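Side-chain contacts in tubulin-specific chaperone (Trypanosoma brucei, PDB 4B6W), which probably binds alpha-tubulin and microtubule plus ends as tubulin-binding cofactor B, this chain being its ubiquitin-like domain: residues Pro17-Gly22 with Phe35-Thr40; Leu47-Ile50 with Thr56-Lys59; Asn60-Asn63 with Tyr69-Cys72. All blocks are in the same frame, centred on the assembly; numbering follows the deposited sequence.

In the fold
The three contacts follow one another along the chain of a ubiquitin-like domain, a mixed sheet of strand order 2-1-5-3-4 with helix 27-35 packed on it. Contact 1 joins edge strand 15-22 to the loop after the helix. Contact 2 is the hairpin of strands 45-50 and 56-58 at the other edge; its centre is about 16 Å from that of contact 1, across the middle of the chain. Contact 3 starts where contact 2 ends, with centres about 8 Å apart, coupled to it by a probable backbone bond, M61 N to L47 O (2.9 Å). Contacts 2 and 3 tie one edge of the domain together, and contact 1 ties the other edge strand to the end of the helix.

Contact 1: residues Pro17-Gly22 with Phe35-Thr40; sequences PEKRYG and FTHFAT
K19 and H37 meet at the surface of the ubiquitin-like fold, where the edge strand 15-22 passes the loop that follows helix 27-35. The backbones stay far apart, with K19 CA and H37 CA 10.9 Å from each other, and the two side chains, coming from opposite directions, bridge the gap. From CB of the lysine, CG sits beside the backbone N (chi1 -70°), and bends at chi2 and chi3 swing the chain toward the imidazole. CD is the first atom to come near the ring, 3.6 Å from H37 NE2. CE comes closer, at 3.2 Å from H37 NE2. The ammonium nitrogen finishes the approach as a hydrogen-bond donor, K19 NZ lying 2.8 Å from H37 NE2 and only 4° out of the ring plane, so it enters at the edge of the imidazole rather than over a face. With K19 NZ as donor, NE2 acts as acceptor, which would favour a neutral imidazole protonated on ND1. NZ has a second partner in N33 OD1, which also receives the hydroxyl of Y21; the helix end thereby helps to fix the lysine tip. Above one face of the imidazole, offset toward its rim, T36 OG1 stands 3.6 Å from the ring plane of H37.

Contact 2: residues Leu47-Ile50 with Thr56-Lys59; sequences LQLI and TIEK
A beta hairpin with a classic bulge joins L47-I50 to T56-K59 at the edge of the ubiquitin-like sheet. The evidence is a one-residue shift in register: L49 and E58 form an antiparallel hydrogen-bonded pair, whereas I50 faces T56 in a non-hydrogen-bonded pair, which leaves I57 as the extra residue, so that I57 and E58 both lie opposite L49. The bonding follows from this. L49 N donates to E58 O at 2.8 Å. In return L49 O receives I57 N at 2.8 Å, and more weakly E58 N at 3.4 Å.

A side-chain bond reinforces the hairpin on the face that carries I50 and T56. Q48 is fully stretched, its CG anti to the backbone N (chi1 180°) and its chain straight beyond; the extended chain reaches obliquely across to the neighbouring strand and brings its amide to T56, whose side chain it crosses at about a right angle. Q48 NE2 donates a hydrogen bond to T56 OG1 at 2.8 Å; the hydroxyl lies 4° out of the amide plane, yet the bond is bent, with an N-H...O angle of 141°. On the way, Q48 CG passes 3.6 Å from E58 O, and Q48 CA makes a CA-H...O contact with the same oxygen.

L49 and E58 occupy the other face, where the E58 carboxylate turns away to hold N60 N through OE2. L49 CD2 meets I57 CB at 4.3 Å. Chemically, E58 O thus draws on both a proper amide donor and a polarised CA-H, while T56 OG1 acts as acceptor toward Q48, so its own hydrogen is not used in this bond.

Contact 3: residues Asn60-Asn63 with Tyr69-Cys72; sequences NMAN and YYQC
M61 lays its CG over a face of Y70 and brings its selenium obliquely beside the ring, a Met-aromatic contact, here made by a selenomethionine, within the long connection between strands 56-58 and 77-82 of the ubiquitin-like fold. The two side chains slide past each other in opposite directions: the M61 chain advances from the hydroxyl end of the ring toward its root, while Y70 reaches back to the M61-A62 peptide. Each step can be placed. M61 CB sits over the outer rim, 3.4 Å from Y70 CE2. M61 CG lies 3.6 Å from the centroid of the Y70 ring and 15° off its normal, a CH-pi contact over the face. The selenium is more oblique, M61 SE being 4.2 Å from the same centroid and 39° off the normal. A bend at chi3 points M61 CE away from the ring, while M61 as a whole also packs on L47 and L49 of strand 45-50.

The opposite face of Y70 is filled by its neighbour in the 3-10 segment. Y69 CD2 stands 3.6 Å above the plane of the Y70 ring, over its centre, and the rings are nearly perpendicular, an edge-to-face arrangement. Y70 is thereby sandwiched between an aliphatic chain and an aromatic edge, which probably limits tilting of the ring.

A hydrogen bond from the backbone anchors the hydroxyl end of the ring. A62 N donates to Y70 OH at 3.0 Å along an almost straight line, with an N-H...O angle of 177°, and A62 CB lies 3.6 Å from the same Y70 OH.

Contact 1: residues Pro17-Gly22 with Phe35-Thr40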
loop_
_atom_site.group_PDB
_atom_site.type_symbol
_atom_site.label_atom_id
_atom_site.label_comp_id
_atom_site.label_asym_id
_atom_site.label_seq_id
_atom_site.Cartn_x
_atom_site.Cartn_y
_atom_site.Cartn_z
ATOM N N PRO A 17 -0.038 0.684 11.926
ATOM C CA PRO A 17 0.017 2.143 12.091
ATOM C C PRO A 17 1.249 2.849 11.569
ATOM O O PRO A 17 1.150 4.042 11.237
ATOM C CB PRO A 17 -0.064 2.328 13.599
ATOM C CG PRO A 17 -0.559 0.996 14.116
ATOM C CD PRO A 17 0.043 0.007 13.220
ATOM N N GLU A 18 2.381 2.153 11.495
ATOM C CA GLU A 18 3.632 2.776 11.101
ATOM C C GLU A 18 4.386 1.832 10.206
ATOM O O GLU A 18 4.709 0.738 10.625
ATOM C CB GLU A 18 4.495 2.999 12.334
ATOM C CG GLU A 18 4.782 4.422 12.691
ATOM C CD GLU A 18 6.128 4.583 13.365
ATOM O OE1 GLU A 18 7.126 3.975 12.897
ATOM O OE2 GLU A 18 6.187 5.357 14.330
ATOM N N LYS A 19 4.702 2.234 8.994
ATOM C CA LYS A 19 5.533 1.397 8.125
ATOM C C LYS A 19 6.459 2.290 7.359
ATOM O O LYS A 19 6.054 3.348 6.909
ATOM C CB LYS A 19 4.689 0.591 7.138
ATOM C CG LYS A 19 3.883 -0.522 7.795
ATOM C CD LYS A 19 4.773 -1.702 8.250
ATOM C CE LYS A 19 5.251 -2.549 7.061
ATOM N NZ LYS A 19 6.148 -3.663 7.498
ATOM N N ARG A 20 7.708 1.875 7.225
ATOM C CA ARG A 20 8.672 2.647 6.458
ATOM C C ARG A 20 9.017 1.897 5.185
ATOM O O ARG A 20 9.420 0.732 5.242
ATOM C CB ARG A 20 9.943 2.878 7.258
ATOM C CG ARG A 20 9.740 3.681 8.515
ATOM C CD ARG A 20 11.039 4.389 8.958
ATOM N NE ARG A 20 10.699 5.798 9.077
ATOM C CZ ARG A 20 11.270 6.811 8.448
ATOM N NH1 ARG A 20 12.325 6.666 7.675
ATOM N NH2 ARG A 20 10.791 8.016 8.653
ATOM N N TYR A 21 8.845 2.590 4.063
ATOM C CA TYR A 21 9.256 2.133 2.721
ATOM C C TYR A 21 10.170 3.140 2.030
ATOM O O TYR A 21 10.034 4.355 2.205
ATOM C CB TYR A 21 8.033 1.926 1.859
ATOM C CG TYR A 21 7.159 0.808 2.378
ATOM C CD1 TYR A 21 7.607 -0.525 2.363
ATOM C CD2 TYR A 21 5.905 1.070 2.902
ATOM C CE1 TYR A 21 6.807 -1.566 2.830
ATOM C CE2 TYR A 21 5.104 0.036 3.370
ATOM C CZ TYR A 21 5.546 -1.273 3.339
ATOM O OH TYR A 21 4.724 -2.289 3.823
ATOM N N GLY A 22 11.090 2.617 1.235
ATOM C CA GLY A 22 11.839 3.457 0.295
ATOM C C GLY A 22 10.926 3.888 -0.843
ATOM O O GLY A 22 10.165 3.104 -1.355
ATOM N N PHE A 35 2.140 -8.593 2.630
ATOM C CA PHE A 35 1.710 -9.981 2.881
ATOM C C PHE A 35 2.059 -10.464 4.285
ATOM O O PHE A 35 1.335 -11.262 4.864
ATOM C CB PHE A 35 2.334 -10.919 1.839
ATOM C CG PHE A 35 1.990 -12.377 2.034
ATOM C CD1 PHE A 35 2.746 -13.176 2.895
ATOM C CD2 PHE A 35 0.930 -12.942 1.354
ATOM C CE1 PHE A 35 2.445 -14.538 3.086
ATOM C CE2 PHE A 35 0.613 -14.307 1.521
ATOM C CZ PHE A 35 1.381 -15.110 2.394
ATOM N N THR A 36 3.168 -9.970 4.831
ATOM C CA THR A 36 3.575 -10.328 6.212
ATOM C C THR A 36 2.533 -9.866 7.275
ATOM O O THR A 36 2.437 -10.449 8.345
ATOM C CB THR A 36 5.038 -9.859 6.554
ATOM O OG1 THR A 36 5.110 -8.447 6.695
ATOM C CG2 THR A 36 5.999 -10.259 5.447
ATOM N N HIS A 37 1.729 -8.860 6.947
ATOM C CA HIS A 37 0.689 -8.365 7.853
ATOM C C HIS A 37 -0.722 -8.872 7.540
ATOM O O HIS A 37 -1.443 -9.234 8.442
ATOM C CB HIS A 37 0.670 -6.825 7.854
ATOM C CG HIS A 37 1.977 -6.204 8.247
ATOM N ND1 HIS A 37 2.445 -6.210 9.543
ATOM C CD2 HIS A 37 2.924 -5.583 7.506
ATOM C CE1 HIS A 37 3.615 -5.596 9.583
ATOM N NE2 HIS A 37 3.927 -5.202 8.361
ATOM N N PHE A 38 -1.120 -8.872 6.277
ATOM C CA PHE A 38 -2.502 -9.210 5.935
ATOM C C PHE A 38 -2.707 -10.589 5.286
ATOM O O PHE A 38 -3.752 -11.236 5.519
ATOM C CB PHE A 38 -3.144 -8.088 5.122
ATOM C CG PHE A 38 -3.173 -6.765 5.855
ATOM C CD1 PHE A 38 -3.482 -6.692 7.210
ATOM C CD2 PHE A 38 -2.890 -5.606 5.211
ATOM C CE1 PHE A 38 -3.486 -5.444 7.893
ATOM C CE2 PHE A 38 -2.917 -4.389 5.895
ATOM C CZ PHE A 38 -3.221 -4.330 7.239
ATOM N N ALA A 39 -1.724 -11.055 4.524
ATOM C CA ALA A 39 -1.715 -12.445 4.046
ATOM C C ALA A 39 -2.730 -12.699 2.934
ATOM O O ALA A 39 -3.190 -13.813 2.786
ATOM C CB ALA A 39 -1.921 -13.462 5.222
ATOM N N THR A 40 -3.085 -11.642 2.193
ATOM C CA THR A 40 -3.687 -11.755 0.859
ATOM C C THR A 40 -2.526 -12.074 -0.059
ATOM O O THR A 40 -1.508 -11.388 0.025
ATOM C CB THR A 40 -4.289 -10.394 0.352
ATOM O OG1 THR A 40 -5.249 -9.898 1.287
ATOM C CG2 THR A 40 -4.982 -10.564 -1.025
#

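Contact 2: residues Leu47-Ile50 with Thr56-Lys59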
loop_
_atom_site.group_PDB
_atom_site.type_symbol
_atom_site.label_atom_id
_atom_site.label_comp_id
_atom_site.label_asym_id
_atom_site.label_seq_id
_atom_site.Cartn_x
_atom_site.Cartn_y
_atom_site.Cartn_z
ATOM N N LEU A 47 -3.135 -1.860 -4.466
ATOM C CA LEU A 47 -2.753 -0.819 -3.492
ATOM C C LEU A 47 -3.326 0.564 -3.898
ATOM O O LEU A 47 -3.024 1.090 -4.962
ATOM C CB LEU A 47 -1.220 -0.761 -3.319
ATOM C CG LEU A 47 -0.451 -2.013 -2.772
ATOM C CD1 LEU A 47 1.039 -1.684 -2.568
ATOM C CD2 LEU A 47 -1.043 -2.657 -1.481
ATOM N N GLN A 48 -4.191 1.104 -3.036
ATOM C CA GLN A 48 -4.775 2.434 -3.161
ATOM C C GLN A 48 -3.948 3.403 -2.284
ATOM O O GLN A 48 -3.753 3.133 -1.109
ATOM C CB GLN A 48 -6.235 2.381 -2.648
ATOM C CG GLN A 48 -6.991 3.710 -2.711
ATOM C CD GLN A 48 -8.351 3.643 -2.071
ATOM O OE1 GLN A 48 -8.773 2.606 -1.563
ATOM N NE2 GLN A 48 -9.049 4.769 -2.073
ATOM N N LEU A 49 -3.473 4.512 -2.836
ATOM C CA LEU A 49 -2.685 5.471 -2.061
ATOM C C LEU A 49 -3.650 6.585 -1.699
ATOM O O LEU A 49 -4.285 7.187 -2.577
ATOM C CB LEU A 49 -1.475 6.018 -2.849
ATOM C CG LEU A 49 -0.492 6.920 -2.065
ATOM C CD1 LEU A 49 0.161 6.165 -0.910
ATOM C CD2 LEU A 49 0.558 7.613 -2.977
ATOM N N ILE A 50 -3.805 6.802 -0.388
ATOM C CA ILE A 50 -4.656 7.843 0.146
ATOM C C ILE A 50 -3.754 8.838 0.862
ATOM O O ILE A 50 -2.871 8.459 1.593
ATOM C CB ILE A 50 -5.692 7.264 1.125
ATOM C CG1 ILE A 50 -6.501 6.129 0.462
ATOM C CG2 ILE A 50 -6.655 8.367 1.626
ATOM C CD1 ILE A 50 -7.127 5.108 1.460
ATOM N N THR A 56 -7.976 10.229 -2.251
ATOM C CA THR A 56 -7.330 9.196 -3.053
ATOM C C THR A 56 -6.418 9.824 -4.110
ATOM O O THR A 56 -6.833 10.667 -4.877
ATOM C CB THR A 56 -8.386 8.286 -3.698
ATOM O OG1 THR A 56 -9.007 7.512 -2.664
ATOM C CG2 THR A 56 -7.768 7.347 -4.713
ATOM N N ILE A 57 -5.159 9.398 -4.116
ATOM C CA ILE A 57 -4.178 9.848 -5.081
ATOM C C ILE A 57 -4.110 8.858 -6.246
ATOM O O ILE A 57 -3.950 9.251 -7.409
ATOM C CB ILE A 57 -2.725 9.915 -4.474
ATOM C CG1 ILE A 57 -2.652 10.817 -3.224
ATOM C CG2 ILE A 57 -1.742 10.344 -5.565
ATOM C CD1 ILE A 57 -3.333 12.171 -3.367
ATOM N N GLU A 58 -4.153 7.575 -5.916
ATOM C CA GLU A 58 -4.116 6.524 -6.930
ATOM C C GLU A 58 -4.940 5.380 -6.401
ATOM O O GLU A 58 -4.718 4.898 -5.280
ATOM C CB GLU A 58 -2.680 6.049 -7.187
ATOM C CG GLU A 58 -2.556 4.877 -8.175
ATOM C CD GLU A 58 -3.313 5.075 -9.505
ATOM O OE1 GLU A 58 -3.150 6.119 -10.198
ATOM O OE2 GLU A 58 -4.089 4.162 -9.864
ATOM N N LYS A 59 -5.903 4.953 -7.195
ATOM C CA LYS A 59 -6.751 3.854 -6.767
ATOM C C LYS A 59 -6.099 2.453 -6.879
ATOM O O LYS A 59 -6.531 1.509 -6.224
ATOM C CB LYS A 59 -8.095 3.932 -7.495
ATOM C CG LYS A 59 -8.056 3.899 -9.012
ATOM C CD LYS A 59 -9.384 4.386 -9.571
ATOM C CE LYS A 59 -9.539 3.961 -11.024
ATOM N NZ LYS A 59 -8.428 4.537 -11.820
#

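Contact 3: residues Asn60-Asn63 with Tyr69-Cys72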
loop_
_atom_site.group_PDB
_atom_site.type_symbol
_atom_site.label_atom_id
_atom_site.label_comp_id
_atom_site.label_asym_id
_atom_site.label_seq_id
_atom_site.Cartn_x
_atom_site.Cartn_y
_atom_site.Cartn_z
ATOM N N ASN A 60 -5.068 2.319 -7.707
ATOM C CA ASN A 60 -4.457 1.002 -7.975
ATOM C C ASN A 60 -3.027 1.098 -8.525
ATOM O O ASN A 60 -2.828 1.049 -9.729
ATOM C CB ASN A 60 -5.336 0.246 -8.977
ATOM C CG ASN A 60 -4.773 -1.113 -9.363
ATOM O OD1 ASN A 60 -5.089 -1.638 -10.448
ATOM N ND2 ASN A 60 -3.932 -1.683 -8.499
HETATM N N MSE A 61 -2.037 1.217 -7.654
HETATM C CA MSE A 61 -0.663 1.451 -8.123
HETATM C C MSE A 61 -0.093 0.237 -8.866
HETATM O O MSE A 61 -0.261 -0.909 -8.446
HETATM C CB MSE A 61 0.241 1.850 -6.962
HETATM C CG MSE A 61 -0.213 3.125 -6.252
HETATM SE SE MSE A 61 0.959 3.693 -4.763
HETATM C CE MSE A 61 0.335 2.435 -3.355
ATOM N N ALA A 62 0.593 0.519 -9.964
ATOM C CA ALA A 62 1.092 -0.496 -10.877
ATOM C C ALA A 62 2.305 -1.173 -10.259
ATOM O O ALA A 62 3.222 -0.491 -9.788
ATOM C CB ALA A 62 1.454 0.149 -12.273
ATOM N N ASN A 63 2.303 -2.511 -10.266
ATOM C CA ASN A 63 3.396 -3.305 -9.712
ATOM C C ASN A 63 4.801 -2.919 -10.159
ATOM O O ASN A 63 5.729 -3.036 -9.376
ATOM C CB ASN A 63 3.205 -4.781 -10.047
ATOM C CG ASN A 63 2.114 -5.412 -9.256
ATOM O OD1 ASN A 63 1.626 -4.825 -8.312
ATOM N ND2 ASN A 63 1.721 -6.620 -9.632
ATOM N N TYR A 69 6.928 7.408 -7.674
ATOM C CA TYR A 69 6.206 7.759 -8.891
ATOM C C TYR A 69 4.868 8.358 -8.516
ATOM O O TYR A 69 4.413 9.298 -9.120
ATOM C CB TYR A 69 5.984 6.513 -9.749
ATOM C CG TYR A 69 5.271 6.771 -11.062
ATOM C CD1 TYR A 69 5.943 7.351 -12.125
ATOM C CD2 TYR A 69 3.946 6.430 -11.237
ATOM C CE1 TYR A 69 5.326 7.586 -13.314
ATOM C CE2 TYR A 69 3.293 6.674 -12.446
ATOM C CZ TYR A 69 4.002 7.248 -13.482
ATOM O OH TYR A 69 3.403 7.502 -14.699
ATOM N N TYR A 70 4.254 7.808 -7.482
ATOM C CA TYR A 70 2.932 8.247 -7.032
ATOM C C TYR A 70 2.949 9.414 -6.035
ATOM O O TYR A 70 1.912 9.784 -5.493
ATOM C CB TYR A 70 2.176 7.033 -6.484
ATOM C CG TYR A 70 1.915 6.028 -7.580
ATOM C CD1 TYR A 70 0.997 6.307 -8.574
ATOM C CD2 TYR A 70 2.611 4.830 -7.647
ATOM C CE1 TYR A 70 0.770 5.421 -9.617
ATOM C CE2 TYR A 70 2.377 3.935 -8.653
ATOM C CZ TYR A 70 1.455 4.235 -9.643
ATOM O OH TYR A 70 1.198 3.369 -10.671
ATOM N N GLN A 71 4.122 10.011 -5.836
ATOM C CA GLN A 71 4.281 11.198 -4.990
ATOM C C GLN A 71 3.843 10.903 -3.547
ATOM O O GLN A 71 3.306 11.762 -2.856
ATOM C CB GLN A 71 3.542 12.413 -5.590
ATOM C CG GLN A 71 3.957 12.758 -7.018
ATOM C CD GLN A 71 3.121 13.880 -7.659
ATOM O OE1 GLN A 71 1.897 13.715 -7.966
ATOM N NE2 GLN A 71 3.789 15.021 -7.913
ATOM N N CYS A 72 4.118 9.686 -3.087
ATOM C CA CYS A 72 3.840 9.322 -1.705
ATOM C C CYS A 72 4.644 10.166 -0.698
ATOM O O CYS A 72 5.802 10.519 -0.951
ATOM C CB CYS A 72 4.087 7.850 -1.493
ATOM S SG CYS A 72 3.539 7.251 0.100
#